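Local coordinates for protein glutathione S-transferase (Acinetobacter baumannii, PDB 4MP4) that probably catalyses the conjugation of glutathione to electrophilic substrates, as a dimeric member of the glutathione S-transferase family, at residues 29-34 against 80-85. Residues are numbered along the deposited sequence; the frame is centred on the assembly and turned at random.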
# COMPACT_ATOMS: atom_id res chain seq x y z
N HIS A 29 12.51 -4.11 -16.26
CA HIS A 29 12.71 -4.08 -17.71
C HIS A 29 12.60 -2.68 -18.32
O HIS A 29 13.39 -2.33 -19.18
CB HIS A 29 11.77 -5.06 -18.42
CG HIS A 29 12.30 -6.46 -18.46
ND1 HIS A 29 13.26 -6.86 -19.36
CD2 HIS A 29 12.02 -7.54 -17.69
CE1 HIS A 29 13.55 -8.13 -19.15
NE2 HIS A 29 12.81 -8.57 -18.15
N GLU A 30 11.62 -1.90 -17.89
CA GLU A 30 11.52 -0.51 -18.33
C GLU A 30 12.76 0.32 -17.96
O GLU A 30 13.26 1.11 -18.76
CB GLU A 30 10.25 0.12 -17.76
CG GLU A 30 8.95 -0.47 -18.30
CD GLU A 30 8.56 0.10 -19.66
OE1 GLU A 30 7.82 -0.57 -20.40
OE2 GLU A 30 9.01 1.22 -19.98
N LYS A 31 13.28 0.14 -16.75
CA LYS A 31 14.46 0.87 -16.30
C LYS A 31 15.75 0.28 -16.87
O LYS A 31 16.85 0.78 -16.61
CB LYS A 31 14.54 0.90 -14.77
CG LYS A 31 13.45 1.74 -14.11
CD LYS A 31 13.55 1.66 -12.59
CE LYS A 31 14.58 2.63 -12.05
NZ LYS A 31 14.18 3.99 -12.47
N GLN A 32 15.60 -0.78 -17.64
CA GLN A 32 16.75 -1.52 -18.18
C GLN A 32 17.78 -1.85 -17.12
O GLN A 32 18.97 -1.62 -17.30
CB GLN A 32 17.37 -0.78 -19.36
CG GLN A 32 16.41 -0.63 -20.53
CD GLN A 32 17.08 -0.09 -21.78
OE1 GLN A 32 17.46 1.08 -21.83
NE2 GLN A 32 17.22 -0.94 -22.79
N ILE A 33 17.31 -2.41 -16.01
CA ILE A 33 18.19 -2.95 -14.99
C ILE A 33 18.33 -4.45 -15.22
O ILE A 33 17.34 -5.16 -15.33
CB ILE A 33 17.63 -2.69 -13.59
CG1 ILE A 33 17.53 -1.18 -13.37
CG2 ILE A 33 18.48 -3.35 -12.54
CD1 ILE A 33 16.63 -0.79 -12.22
N PRO A 34 19.58 -4.93 -15.34
CA PRO A 34 19.76 -6.37 -15.55
C PRO A 34 19.51 -7.08 -14.24
O PRO A 34 19.89 -6.55 -13.19
CB PRO A 34 21.24 -6.47 -15.94
CG PRO A 34 21.87 -5.27 -15.32
CD PRO A 34 20.85 -4.19 -15.33
N TYR A 80 12.23 2.05 -4.21
CA TYR A 80 13.64 1.80 -4.00
C TYR A 80 14.43 1.82 -5.31
O TYR A 80 15.56 2.30 -5.37
CB TYR A 80 13.78 0.45 -3.30
CG TYR A 80 15.16 -0.06 -3.17
CD1 TYR A 80 16.08 0.59 -2.36
CD2 TYR A 80 15.56 -1.20 -3.84
CE1 TYR A 80 17.36 0.13 -2.23
CE2 TYR A 80 16.85 -1.67 -3.72
CZ TYR A 80 17.75 -1.00 -2.91
OH TYR A 80 19.04 -1.47 -2.78
N LEU A 81 13.80 1.33 -6.37
CA LEU A 81 14.40 1.32 -7.69
C LEU A 81 14.49 2.74 -8.28
O LEU A 81 15.47 3.08 -8.94
CB LEU A 81 13.61 0.40 -8.63
CG LEU A 81 13.75 -1.12 -8.41
CD1 LEU A 81 13.04 -1.92 -9.51
CD2 LEU A 81 15.22 -1.53 -8.30
N GLU A 82 13.46 3.55 -8.03
CA GLU A 82 13.47 4.93 -8.50
C GLU A 82 14.59 5.73 -7.81
O GLU A 82 15.28 6.53 -8.45
CB GLU A 82 12.13 5.61 -8.21
CG GLU A 82 10.98 5.15 -9.07
CD GLU A 82 11.10 5.57 -10.52
OE1 GLU A 82 10.60 6.67 -10.88
OE2 GLU A 82 11.69 4.80 -11.31
N GLU A 83 14.75 5.52 -6.51
CA GLU A 83 15.80 6.20 -5.76
C GLU A 83 17.19 5.79 -6.23
O GLU A 83 18.08 6.63 -6.32
CB GLU A 83 15.62 5.97 -4.25
CG GLU A 83 14.60 6.93 -3.62
CD GLU A 83 14.27 6.60 -2.19
OE1 GLU A 83 15.10 5.97 -1.51
OE2 GLU A 83 13.16 6.96 -1.74
N LEU A 84 17.37 4.50 -6.53
CA LEU A 84 18.65 3.98 -7.02
C LEU A 84 18.96 4.47 -8.43
O LEU A 84 20.12 4.61 -8.79
CB LEU A 84 18.63 2.45 -7.06
CG LEU A 84 18.75 1.64 -5.76
CD1 LEU A 84 18.83 0.15 -6.08
CD2 LEU A 84 19.96 2.08 -4.97
N TYR A 85 17.93 4.70 -9.22
CA TYR A 85 18.10 5.11 -10.60
C TYR A 85 17.11 6.18 -11.00
O TYR A 85 16.11 5.89 -11.66
CB TYR A 85 17.97 3.91 -11.54
CG TYR A 85 18.95 2.79 -11.28
CD1 TYR A 85 20.29 2.91 -11.66
CD2 TYR A 85 18.55 1.61 -10.67
CE1 TYR A 85 21.20 1.88 -11.43
CE2 TYR A 85 19.44 0.58 -10.44
CZ TYR A 85 20.76 0.71 -10.82
OH TYR A 85 21.65 -0.31 -10.58
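K31 reaches E82 and Y85 through a chain that runs straight at first and then folds over: CD lies anti to CA (chi2 177°), but bends at chi3 (83°) and again at chi4 swing the ammonium group onto the C-terminal end of helix 74-84. Here a lysine closes off a helix end. NZ gives a hydrogen bond to Y85 O, 2.8 Å away and in the carbonyl plane, on the first residue to leave helical geometry. It also forms a salt bridge with E82 OE2 at 2.9 Å, meeting that oxygen on its anti side and well out of the carboxylate plane. E82 starts away from K31, and the bend at chi2 brings its carboxylate back; its other oxygen, OE1, accepts from I90 N. With T88 O as a further acceptor, the buried ammonium has three oxygen partners, an environment that would probably favour its charged form. CE of K31 lies 3.7 Å from Y85 CB, just past the helix end. Beside this polar knot, I33 sends CD1 obliquely against the Y85 ring, 3.4 Å from CD2, and more loosely onto L81 CD2 at 4.2 Å. F8 of strand 8-13 touches I33, L81 and Y85, continuing this apolar patch to the sheet. K31 thus ties the Schellman-terminated end of helix 19-30 to the end of helix 74-84, two helices packed side by side in the thioredoxin-like N-terminal domain of glutathione S-transferases.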